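Local coordinates for protein glycerol dehydratase (Clostridium butyricum, PDB 1R9D) that probably dehydrates glycerol without vitamin B12, as a glycyl radical enzyme related to pyruvate formate-lyase, at residues A23-E28 against T77-S82; S278-S282 against N322-D326; K17-L21 against H368-P372. One frame throughout, in Å; residues are numbered along the deposited sequence.

In the fold
Contact 2 (278-282 against 322-326) is the buried one, its centre about 11 Å from the centre of the chain, and it is built from polar side chains beside a bound glycerol. Contacts 1 and 3 lie farther out, about 21 and 20 Å from that centre, and are partly buried. Contact 1 pairs two loops through backbone amides and carboxylates, whereas contact 3 sets a helix face against a helix end, mostly through aliphatic groups. Contact 3 uses helix 11-22 and contact 1 the loop that follows it, and the two touch where Arg-81 and Pro-80 pack on Ile-20 and Gln-19. Contact 1 reaches contact 2 through Arg-81 O and Asn-322 ND2, while contacts 2 and 3 do not touch.

Contact 1 (A23-E28 against T77-S82)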
loop_
_atom_site.group_PDB
_atom_site.type_symbol
_atom_site.label_atom_id
_atom_site.label_comp_id
_atom_site.label_asym_id
_atom_site.label_seq_id
_atom_site.Cartn_x
_atom_site.Cartn_y
_atom_site.Cartn_z
ATOM N N ALA A 23 -28.354 -29.760 14.968
ATOM C CA ALA A 23 -28.243 -28.317 14.847
ATOM C C ALA A 23 -28.956 -27.838 13.592
ATOM O O ALA A 23 -29.186 -28.609 12.657
ATOM C CB ALA A 23 -26.770 -27.904 14.799
ATOM N N LYS A 24 -29.317 -26.562 13.589
ATOM C CA LYS A 24 -29.973 -25.939 12.449
ATOM C C LYS A 24 -29.018 -24.836 12.002
ATOM O O LYS A 24 -29.092 -23.703 12.483
ATOM C CB LYS A 24 -31.321 -25.354 12.873
ATOM C CG LYS A 24 -32.275 -26.406 13.430
ATOM C CD LYS A 24 -33.497 -25.778 14.080
ATOM C CE LYS A 24 -34.390 -26.846 14.705
ATOM N NZ LYS A 24 -35.525 -26.255 15.480
ATOM N N PRO A 25 -28.092 -25.166 11.085
ATOM C CA PRO A 25 -27.108 -24.205 10.576
ATOM C C PRO A 25 -27.701 -22.826 10.317
ATOM O O PRO A 25 -28.718 -22.697 9.643
ATOM C CB PRO A 25 -26.608 -24.875 9.298
ATOM C CG PRO A 25 -26.655 -26.323 9.659
ATOM C CD PRO A 25 -28.016 -26.430 10.329
ATOM N N CYS A 26 -27.059 -21.796 10.859
ATOM C CA CYS A 26 -27.536 -20.438 10.663
ATOM C C CYS A 26 -26.386 -19.459 10.480
ATOM O O CYS A 26 -25.214 -19.824 10.590
ATOM C CB CYS A 26 -28.381 -19.991 11.857
ATOM S SG CYS A 26 -27.425 -19.739 13.367
ATOM N N VAL A 27 -26.749 -18.216 10.194
ATOM C CA VAL A 27 -25.793 -17.138 10.002
ATOM C C VAL A 27 -25.935 -16.194 11.188
ATOM O O VAL A 27 -27.022 -15.664 11.441
ATOM C CB VAL A 27 -26.093 -16.355 8.713
ATOM C CG1 VAL A 27 -25.121 -15.188 8.570
ATOM C CG2 VAL A 27 -25.998 -17.282 7.513
ATOM N N GLU A 28 -24.846 -16.003 11.925
ATOM C CA GLU A 28 -24.859 -15.120 13.081
ATOM C C GLU A 28 -24.189 -13.800 12.719
ATOM O O GLU A 28 -23.376 -13.744 11.792
ATOM C CB GLU A 28 -24.184 -15.820 14.269
ATOM C CG GLU A 28 -25.094 -16.910 14.858
ATOM C CD GLU A 28 -24.453 -17.760 15.941
ATOM O OE1 GLU A 28 -23.433 -17.340 16.528
ATOM O OE2 GLU A 28 -24.992 -18.857 16.219
ATOM N N THR A 77 -19.603 -20.159 17.124
ATOM C CA THR A 77 -20.978 -19.686 17.009
ATOM C C THR A 77 -21.810 -20.265 18.148
ATOM O O THR A 77 -21.490 -21.328 18.680
ATOM C CB THR A 77 -21.617 -20.106 15.658
ATOM O OG1 THR A 77 -21.483 -21.524 15.474
ATOM C CG2 THR A 77 -20.946 -19.378 14.501
ATOM N N LYS A 78 -22.868 -19.554 18.526
ATOM C CA LYS A 78 -23.750 -20.000 19.598
ATOM C C LYS A 78 -24.459 -21.293 19.192
ATOM O O LYS A 78 -24.517 -22.249 19.969
ATOM C CB LYS A 78 -24.764 -18.899 19.922
ATOM C CG LYS A 78 -24.108 -17.616 20.426
ATOM C CD LYS A 78 -25.106 -16.476 20.590
ATOM C CE LYS A 78 -25.692 -16.045 19.250
ATOM N NZ LYS A 78 -26.604 -14.867 19.381
ATOM N N GLU A 79 -24.999 -21.312 17.977
ATOM C CA GLU A 79 -25.677 -22.497 17.441
ATOM C C GLU A 79 -24.581 -23.368 16.821
ATOM O O GLU A 79 -23.681 -22.855 16.159
ATOM C CB GLU A 79 -26.683 -22.083 16.360
ATOM C CG GLU A 79 -27.408 -23.231 15.636
ATOM C CD GLU A 79 -28.448 -23.937 16.498
ATOM O OE1 GLU A 79 -28.906 -23.341 17.495
ATOM O OE2 GLU A 79 -28.824 -25.086 16.165
ATOM N N PRO A 80 -24.631 -24.695 17.030
ATOM C CA PRO A 80 -23.577 -25.521 16.433
ATOM C C PRO A 80 -23.639 -25.525 14.909
ATOM O O PRO A 80 -24.657 -25.173 14.317
ATOM C CB PRO A 80 -23.849 -26.912 17.010
ATOM C CG PRO A 80 -24.602 -26.625 18.293
ATOM C CD PRO A 80 -25.516 -25.504 17.882
ATOM N N ARG A 81 -22.532 -25.900 14.278
ATOM C CA ARG A 81 -22.484 -25.994 12.824
ATOM C C ARG A 81 -23.007 -24.752 12.104
ATOM O O ARG A 81 -23.685 -24.864 11.077
ATOM C CB ARG A 81 -23.299 -27.214 12.390
ATOM C CG ARG A 81 -22.846 -27.864 11.100
ATOM C CD ARG A 81 -23.769 -29.015 10.744
ATOM N NE ARG A 81 -23.300 -29.751 9.573
ATOM C CZ ARG A 81 -24.016 -30.677 8.946
ATOM N NH1 ARG A 81 -25.235 -30.978 9.379
ATOM N NH2 ARG A 81 -23.518 -31.300 7.884
ATOM N N SER A 82 -22.692 -23.570 12.631
ATOM C CA SER A 82 -23.154 -22.328 12.021
ATOM C C SER A 82 -22.009 -21.461 11.504
ATOM O O SER A 82 -20.849 -21.850 11.593
ATOM C CB SER A 82 -24.018 -21.554 13.014
ATOM O OG SER A 82 -25.159 -22.329 13.350
HETATM O O HOH W 1 -27.069 -29.804 11.259
#
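Ser-82 OG works in both directions at once, accepting a hydrogen bond from Cys-26 N at 3.2 Å and giving one to Pro-80 O at 3.0 Å. The hydroxyl proton goes to the carbonyl within the 77-82 loop, from a position above the carbonyl plane, while the oxygen accepts the amide of the other loop. Next to it, Cys-26 SG rests near CB of Glu-79.

The far end is held by a carboxylate that binds two successive amides. Glu-28 OE1 takes the N-H of Lys-78 at 3.0 Å (160° at the hydrogen), and Glu-28 OE2 takes that of Glu-79, also at 3.0 Å and nearly straight (175°). Both oxygens use their syn lone pairs, a fork that fixes the rotation of the carboxylate. Thr-77 OG1 braces the same turn by donating to Glu-79 O at 2.7 Å.

Glu-79 returns the grip on the 23-28 loop. A bend at its second torsion (chi2 72°) carries OE2 back to the N of Lys-24 at 3.0 Å, where the amide arrives on the anti side and somewhat out of the carboxylate plane. Beyond this bond, Ala-23 CB makes an apolar contact with Pro-80 CB at 3.8 Å. Separately, Pro-25 CB rests in van der Waals contact on the carbonyl oxygen of Arg-81, 3.4 Å from its O. The extended Arg-81 side chain runs alongside Pro-25; its NH1 reaches Ala-23 O through a water and hydrogen-bonds Gln-767, at the end of strand 765-767 in the glycine radical region.

Neither segment is helix or strand. The contact clamps the loop joining helices 11-22 and 30-40 to the loop between helices 47-61 and 92-97, and the salt bridge from Lys-78 to Glu-30 ties the second loop to the start of helix 30-40.

Contact 2 (S278-S282 against N322-D326)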
loop_
_atom_site.group_PDB
_atom_site.type_symbol
_atom_site.label_atom_id
_atom_site.label_comp_id
_atom_site.label_asym_id
_atom_site.label_seq_id
_atom_site.Cartn_x
_atom_site.Cartn_y
_atom_site.Cartn_z
ATOM N N SER A 278 -10.084 -15.104 9.795
ATOM C CA SER A 278 -10.495 -15.156 8.395
ATOM C C SER A 278 -11.323 -16.404 8.135
ATOM O O SER A 278 -11.221 -17.379 8.875
ATOM C CB SER A 278 -9.255 -15.169 7.488
ATOM O OG SER A 278 -9.617 -15.352 6.128
ATOM N N ASN A 279 -12.136 -16.375 7.083
ATOM C CA ASN A 279 -12.965 -17.530 6.760
ATOM C C ASN A 279 -12.463 -18.320 5.556
ATOM O O ASN A 279 -13.219 -19.057 4.933
ATOM C CB ASN A 279 -14.431 -17.118 6.552
ATOM C CG ASN A 279 -14.655 -16.311 5.293
ATOM O OD1 ASN A 279 -13.724 -15.756 4.712
ATOM N ND2 ASN A 279 -15.915 -16.229 4.869
ATOM N N GLY A 280 -11.189 -18.162 5.211
ATOM C CA GLY A 280 -10.678 -18.961 4.112
ATOM C C GLY A 280 -10.798 -20.386 4.622
ATOM O O GLY A 280 -10.560 -20.631 5.811
ATOM N N HIS A 281 -11.194 -21.330 3.769
ATOM C CA HIS A 281 -11.316 -22.703 4.240
ATOM C C HIS A 281 -10.062 -23.524 3.955
ATOM O O HIS A 281 -9.011 -22.972 3.626
ATOM C CB HIS A 281 -12.577 -23.387 3.672
ATOM C CG HIS A 281 -12.646 -23.425 2.176
ATOM N ND1 HIS A 281 -13.523 -22.645 1.453
ATOM C CD2 HIS A 281 -11.972 -24.173 1.269
ATOM C CE1 HIS A 281 -13.387 -22.912 0.166
ATOM N NE2 HIS A 281 -12.452 -23.836 0.029
ATOM N N SER A 282 -10.171 -24.837 4.089
ATOM C CA SER A 282 -9.032 -25.720 3.893
ATOM C C SER A 282 -7.927 -25.421 4.904
ATOM O O SER A 282 -6.739 -25.476 4.587
ATOM C CB SER A 282 -8.504 -25.625 2.458
ATOM O OG SER A 282 -9.408 -26.262 1.567
ATOM N N ASN A 322 -18.560 -23.887 10.312
ATOM C CA ASN A 322 -19.290 -23.833 9.052
ATOM C C ASN A 322 -19.019 -22.489 8.393
ATOM O O ASN A 322 -18.476 -21.581 9.028
ATOM C CB ASN A 322 -20.795 -24.018 9.269
ATOM C CG ASN A 322 -21.490 -24.628 8.057
ATOM O OD1 ASN A 322 -20.991 -24.549 6.930
ATOM N ND2 ASN A 322 -22.658 -25.226 8.281
ATOM N N LYS A 323 -19.416 -22.358 7.131
ATOM C CA LYS A 323 -19.170 -21.146 6.359
ATOM C C LYS A 323 -20.234 -20.913 5.295
ATOM O O LYS A 323 -20.353 -21.691 4.353
ATOM C CB LYS A 323 -17.789 -21.259 5.693
ATOM C CG LYS A 323 -17.460 -20.203 4.639
ATOM C CD LYS A 323 -16.089 -20.501 4.019
ATOM C CE LYS A 323 -15.686 -19.480 2.973
ATOM N NZ LYS A 323 -14.327 -19.797 2.433
ATOM N N VAL A 324 -21.005 -19.836 5.433
ATOM C CA VAL A 324 -22.037 -19.525 4.453
ATOM C C VAL A 324 -21.396 -18.877 3.218
ATOM O O VAL A 324 -20.471 -18.066 3.335
ATOM C CB VAL A 324 -23.115 -18.579 5.052
ATOM C CG1 VAL A 324 -22.499 -17.228 5.401
ATOM C CG2 VAL A 324 -24.264 -18.416 4.073
ATOM N N ARG A 325 -21.876 -19.260 2.036
ATOM C CA ARG A 325 -21.363 -18.733 0.773
ATOM C C ARG A 325 -22.532 -18.313 -0.112
ATOM O O ARG A 325 -23.656 -18.774 0.090
ATOM C CB ARG A 325 -20.555 -19.808 0.029
ATOM C CG ARG A 325 -19.445 -20.468 0.834
ATOM C CD ARG A 325 -18.618 -21.400 -0.058
ATOM N NE ARG A 325 -17.491 -22.011 0.647
ATOM C CZ ARG A 325 -17.589 -23.029 1.498
ATOM N NH1 ARG A 325 -18.770 -23.574 1.766
ATOM N NH2 ARG A 325 -16.499 -23.503 2.084
ATOM N N ASP A 326 -22.271 -17.456 -1.097
ATOM C CA ASP A 326 -23.330 -17.013 -1.997
ATOM C C ASP A 326 -23.907 -18.226 -2.736
ATOM O O ASP A 326 -23.274 -19.289 -2.789
ATOM C CB ASP A 326 -22.807 -15.978 -2.999
ATOM C CG ASP A 326 -21.767 -16.549 -3.944
ATOM O OD1 ASP A 326 -20.567 -16.552 -3.589
ATOM O OD2 ASP A 326 -22.160 -16.997 -5.041
HETATM O O HOH W 2 -18.939 -16.542 4.933
#
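Lys-323 lays its extended side chain across Asn-279 at about a right angle, with CE 3.8 Å from ND2 of the amide. This buried crossing lies at the glycerol pocket of a protein with the pyruvate formate-lyase-like fold, a family in which the active site is enclosed within a beta/alpha barrel. The first torsion of Lys-323 places CG anti to the backbone N (chi1 169°), and the straight chain beyond it delivers NZ between two acceptors. NZ donates to Asn-279 O at 2.8 Å and to His-281 ND1 at 3.1 Å, the latter approach tilted 27° from the imidazole plane.

The other ring nitrogen, His-281 NE2, hydrogen-bonds the bound glycerol, as does Ser-282 OG, which places Lys-323 in the second shell, where its bond to ND1 probably helps to orient the imidazole. Arg-325 frames the ring as well: its guanidinium stands 72° from the imidazole plane, with NH2 3.2 Å from His-281 ND1 and hydrogen-bonded to Pro-337 O. CG of Lys-323 covers one face of that guanidinium, 4.2 Å above its centre.

The amide of Asn-279 is anchored outside by Gly-161 and Asn-160. A water spans the two loops, donating to Val-324 O at 2.7 Å and accepting a weak bond from Asn-279 ND2.

Contact 3 (K17-L21 against H368-P372); sequences KAQIL and HVKLP
Lys-17 stretches its aliphatic chain over the end of helix 357-369, with CD and CE each 3.2 Å from Val-369 O. With every torsion of Lys-17 near 180°, the fully extended chain reaches a water with NZ at 3.1 Å; that water donates to Lys-370 O at 2.8 Å.

Leu-371 supplies the apolar half. Its CD1 lies against Lys-17 CG and Ile-20 CG1 (4.1 and 4.2 Å), while CD2 meets Leu-21 CD2 at 4.0 Å and the CE of Lys-17 at 3.9 Å. The side chains of Leu-371 and Leu-21 run antiparallel and alongside one another.

Helix 357-369 is the connection of a beta-alpha-beta crossover between the adjacent parallel strands 341-344 and 375-380, and contact is made just where it stops. Lys-370 is the first residue to leave helical angles, with positive phi (54°), and Leu-371 after it points toward helix 11-22.

Farther out, helix 304-317 backs both sides: Ile-316 packs on Ile-20 and on Val-369, and Trp-315 also lies against Val-369. His-368, one residue back, hydrogen-bonds Asp-312 of that helix through ND1 and Ser-7 through NE2.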
loop_
_atom_site.group_PDB
_atom_site.type_symbol
_atom_site.label_atom_id
_atom_site.label_comp_id
_atom_site.label_asym_id
_atom_site.label_seq_id
_atom_site.Cartn_x
_atom_site.Cartn_y
_atom_site.Cartn_z
ATOM N N LYS A 17 -21.955 -35.728 19.143
ATOM C CA LYS A 17 -22.235 -35.900 17.718
ATOM C C LYS A 17 -23.665 -35.474 17.395
ATOM O O LYS A 17 -23.924 -34.854 16.363
ATOM C CB LYS A 17 -22.038 -37.360 17.296
ATOM C CG LYS A 17 -22.484 -37.633 15.862
ATOM C CD LYS A 17 -22.354 -39.103 15.487
ATOM C CE LYS A 17 -22.819 -39.338 14.053
ATOM N NZ LYS A 17 -22.831 -40.785 13.683
ATOM N N ALA A 18 -24.593 -35.820 18.282
ATOM C CA ALA A 18 -25.994 -35.474 18.090
ATOM C C ALA A 18 -26.187 -33.959 18.059
ATOM O O ALA A 18 -27.078 -33.451 17.378
ATOM C CB ALA A 18 -26.843 -36.091 19.205
ATOM N N GLN A 19 -25.353 -33.238 18.802
ATOM C CA GLN A 19 -25.448 -31.784 18.839
ATOM C C GLN A 19 -25.163 -31.218 17.455
ATOM O O GLN A 19 -25.794 -30.254 17.023
ATOM C CB GLN A 19 -24.454 -31.206 19.850
ATOM C CG GLN A 19 -24.616 -31.750 21.262
ATOM C CD GLN A 19 -23.712 -31.055 22.263
ATOM O OE1 GLN A 19 -22.644 -30.550 21.907
ATOM N NE2 GLN A 19 -24.126 -31.041 23.527
ATOM N N ILE A 20 -24.210 -31.825 16.757
ATOM C CA ILE A 20 -23.859 -31.377 15.414
ATOM C C ILE A 20 -25.003 -31.632 14.423
ATOM O O ILE A 20 -25.467 -30.717 13.747
ATOM C CB ILE A 20 -22.603 -32.112 14.885
ATOM C CG1 ILE A 20 -21.409 -31.885 15.821
ATOM C CG2 ILE A 20 -22.292 -31.641 13.473
ATOM C CD1 ILE A 20 -20.903 -30.456 15.866
ATOM N N LEU A 21 -25.456 -32.880 14.347
ATOM C CA LEU A 21 -26.520 -33.253 13.418
ATOM C C LEU A 21 -27.894 -32.650 13.695
ATOM O O LEU A 21 -28.653 -32.385 12.767
ATOM C CB LEU A 21 -26.632 -34.777 13.344
ATOM C CG LEU A 21 -25.395 -35.462 12.753
ATOM C CD1 LEU A 21 -25.581 -36.964 12.765
ATOM C CD2 LEU A 21 -25.159 -34.952 11.336
ATOM N N HIS A 368 -15.504 -43.874 15.200
ATOM C CA HIS A 368 -16.198 -43.516 16.437
ATOM C C HIS A 368 -17.197 -42.387 16.220
ATOM O O HIS A 368 -18.324 -42.434 16.716
ATOM C CB HIS A 368 -15.198 -43.071 17.509
ATOM C CG HIS A 368 -14.526 -44.198 18.226
ATOM N ND1 HIS A 368 -13.682 -43.996 19.297
ATOM C CD2 HIS A 368 -14.575 -45.538 18.033
ATOM C CE1 HIS A 368 -13.241 -45.162 19.733
ATOM N NE2 HIS A 368 -13.767 -46.114 18.983
ATOM N N VAL A 369 -16.774 -41.378 15.465
ATOM C CA VAL A 369 -17.586 -40.196 15.199
ATOM C C VAL A 369 -18.466 -40.269 13.952
ATOM O O VAL A 369 -19.627 -39.872 13.984
ATOM C CB VAL A 369 -16.674 -38.953 15.099
ATOM C CG1 VAL A 369 -17.500 -37.710 14.824
ATOM C CG2 VAL A 369 -15.878 -38.800 16.390
ATOM N N LYS A 370 -17.901 -40.760 12.854
ATOM C CA LYS A 370 -18.626 -40.887 11.591
ATOM C C LYS A 370 -19.298 -39.613 11.066
ATOM O O LYS A 370 -20.452 -39.637 10.639
ATOM C CB LYS A 370 -19.662 -42.015 11.690
ATOM C CG LYS A 370 -19.051 -43.376 12.004
ATOM C CD LYS A 370 -20.083 -44.499 11.949
ATOM C CE LYS A 370 -19.447 -45.843 12.281
ATOM N NZ LYS A 370 -20.412 -46.971 12.114
ATOM N N LEU A 371 -18.570 -38.501 11.095
ATOM C CA LEU A 371 -19.073 -37.230 10.586
ATOM C C LEU A 371 -18.217 -36.870 9.363
ATOM O O LEU A 371 -17.183 -37.485 9.136
ATOM C CB LEU A 371 -18.968 -36.143 11.669
ATOM C CG LEU A 371 -20.001 -36.286 12.799
ATOM C CD1 LEU A 371 -19.784 -35.219 13.869
ATOM C CD2 LEU A 371 -21.395 -36.157 12.214
ATOM N N PRO A 372 -18.636 -35.875 8.563
ATOM C CA PRO A 372 -17.892 -35.459 7.361
ATOM C C PRO A 372 -16.450 -35.006 7.593
ATOM O O PRO A 372 -15.568 -35.270 6.765
ATOM C CB PRO A 372 -18.750 -34.331 6.799
ATOM C CG PRO A 372 -20.130 -34.699 7.247
ATOM C CD PRO A 372 -19.895 -35.123 8.673
HETATM O O HOH W 3 -22.845 -41.121 10.565
#